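Local coordinates for enhancer of mrna-decapping protein 3 (Homo sapiens, PDB 2VC8) that binds single-stranded RNA and DCP1A and promotes the decapping and degradation of mRNA, here represented by its N-terminal Sm-like domain, at residues D18-G21 with V22-G25. Sequence-based numbering, arbitrary orientation.
Sequences DSLG and VYQG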
ATOM      1  N   ASP A  18     -14.484  -6.311  -3.072  1.00 24.89           N
ATOM      2  CA  ASP A  18     -15.304  -7.018  -2.108  1.00 29.07           C
ATOM      3  C   ASP A  18     -14.622  -8.192  -1.492  1.00 24.98           C
ATOM      4  O   ASP A  18     -14.891  -8.495  -0.354  1.00 30.39           O
ATOM      5  CB  ASP A  18     -16.592  -7.549  -2.759  1.00 37.68           C
ATOM      6  CG  ASP A  18     -17.517  -6.448  -3.191  1.00 48.65           C
ATOM      7  OD1 ASP A  18     -17.544  -5.406  -2.502  1.00 56.17           O
ATOM      8  OD2 ASP A  18     -18.220  -6.635  -4.218  1.00 51.65           O
ATOM      9  N   SER A  19     -13.826  -8.914  -2.282  1.00 24.15           N
ATOM     10  CA  SER A  19     -13.277 -10.190  -1.803  0.50 25.11           C
ATOM     11  C   SER A  19     -12.108 -10.096  -0.819  1.00 31.06           C
ATOM     12  O   SER A  19     -11.983 -10.930   0.072  1.00 42.96           O
ATOM     13  CB  SER A  19     -12.888 -11.083  -2.970  0.50 35.07           C
ATOM     14  OG  SER A  19     -14.033 -11.730  -3.486  0.50 33.41           O
ATOM     15  N   LEU A  20     -11.268  -9.073  -0.925  1.00 22.72           N
ATOM     16  CA  LEU A  20     -10.129  -8.896   0.005  1.00 22.31           C
ATOM     17  C   LEU A  20     -10.222  -7.700   0.933  1.00 22.72           C
ATOM     18  O   LEU A  20      -9.533  -7.661   1.988  1.00 22.47           O
ATOM     19  CB  LEU A  20      -8.817  -8.793  -0.760  1.00 23.59           C
ATOM     20  CG  LEU A  20      -8.267 -10.075  -1.366  1.00 21.42           C
ATOM     21  CD1 LEU A  20      -6.948  -9.769  -2.053  1.00 28.00           C
ATOM     22  CD2 LEU A  20      -8.097 -11.102  -0.323  1.00 28.76           C
ATOM     23  N   GLY A  21     -10.991  -6.700   0.557  1.00 20.58           N
ATOM     24  CA  GLY A  21     -11.169  -5.543   1.434  1.00 19.08           C
ATOM     25  C   GLY A  21      -9.968  -4.588   1.429  1.00 17.85           C
ATOM     26  O   GLY A  21      -9.290  -4.414   0.414  1.00 18.16           O
ATOM     27  N   VAL A  22      -9.775  -3.917   2.575  1.00 17.17           N
ATOM     28  CA  VAL A  22      -9.000  -2.708   2.634  1.00 15.83           C
ATOM     29  C   VAL A  22      -7.756  -2.972   3.472  1.00 14.66           C
ATOM     30  O   VAL A  22      -7.821  -3.627   4.554  1.00 16.67           O
ATOM     31  CB  VAL A  22      -9.815  -1.564   3.217  1.00 17.96           C
ATOM     32  CG1 VAL A  22      -9.008  -0.297   3.382  1.00 20.82           C
ATOM     33  CG2 VAL A  22     -11.021  -1.306   2.304  1.00 25.18           C
ATOM     34  N   TYR A  23      -6.609  -2.506   2.992  1.00 13.57           N
ATOM     35  CA  TYR A  23      -5.311  -2.613   3.674  1.00 12.84           C
ATOM     36  C   TYR A  23      -4.739  -1.232   3.832  1.00 14.65           C
ATOM     37  O   TYR A  23      -4.800  -0.440   2.869  1.00 15.78           O
ATOM     38  CB  TYR A  23      -4.365  -3.521   2.873  1.00 13.32           C
ATOM     39  CG  TYR A  23      -4.895  -4.916   2.768  1.00 14.78           C
ATOM     40  CD1 TYR A  23      -5.884  -5.210   1.843  1.00 16.95           C
ATOM     41  CD2 TYR A  23      -4.496  -5.906   3.635  1.00 16.00           C
ATOM     42  CE1 TYR A  23      -6.476  -6.430   1.741  1.00 19.53           C
ATOM     43  CE2 TYR A  23      -5.091  -7.211   3.525  1.00 18.65           C
ATOM     44  CZ  TYR A  23      -6.096  -7.387   2.607  1.00 20.40           C
ATOM     45  OH  TYR A  23      -6.668  -8.624   2.536  1.00 26.39           O
ATOM     46  N   GLN A  24      -4.170  -0.941   4.995  1.00 14.01           N
ATOM     47  CA  GLN A  24      -3.574   0.354   5.204  1.00 13.98           C
ATOM     48  C   GLN A  24      -2.115   0.196   5.662  1.00 13.51           C
ATOM     49  O   GLN A  24      -1.802  -0.705   6.419  1.00 15.98           O
ATOM     50  CB  GLN A  24      -4.324   1.173   6.253  1.00 18.66           C
ATOM     51  CG  GLN A  24      -5.813   1.226   6.011  1.00 23.25           C
ATOM     52  CD  GLN A  24      -6.521   2.319   6.775  1.00 34.58           C
ATOM     53  OE1 GLN A  24      -6.136   2.659   7.884  1.00 40.56           O
ATOM     54  NE2 GLN A  24      -7.589   2.842   6.196  1.00 47.52           N
ATOM     55  N   GLY A  25      -1.226   1.032   5.158  1.00 12.56           N
ATOM     56  CA  GLY A  25       0.173   0.946   5.537  1.00 15.43           C
ATOM     57  C   GLY A  25       1.066   1.871   4.807  1.00 14.22           C
ATOM     58  O   GLY A  25       0.666   2.536   3.858  1.00 13.07           O
TER
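Tyr-23 lays its side chain back along the strand it belongs to, reaching the loop residues Leu-20 and Gly-21 just before that strand. With CG anti to its own carbonyl carbon (chi1 -62°), the ring is directed back toward the loop. From CB the chain passes through CG to the CD1 side of the ring, where CD1 lies 3.8 Å from the carbonyl O of Gly-21. One atom further, CE1 sits 3.3 Å from the carbonyl O of Leu-20 and 4.2 Å from Leu-20 CB, the ring crossing the leucine stem at a slant. The hydroxyl ends the series: OH is 3.1 Å from Leu-20 O, and CD2 of Leu-20 lies 4.0 Å from this OH. A long aromatic suits the place, since its CE1 lies against the leucine CB methylene while its polar end lies beside a peptide carbonyl. Gly-21 has a positive phi (77°), easiest for a residue without a side chain. Beta-branched Val-22 suits the extended chain that follows, its CG2 3.6 Å from Gly-21 C. Outside the loop and this strand segment, the ring of His-44 stacks on Tyr-23, and Phe-56 meets it with planes inclined at about 50°. Were Tyr-23 replaced by an alanine, the loop carbonyls and Leu-20 would probably lose the neighbouring ring and hydroxyl, and His-44 its stacking partner. This is the start of strand 22-31, joined by the preceding loop to its antiparallel neighbour 11-15, in the curled antiparallel sheet of the Sm fold.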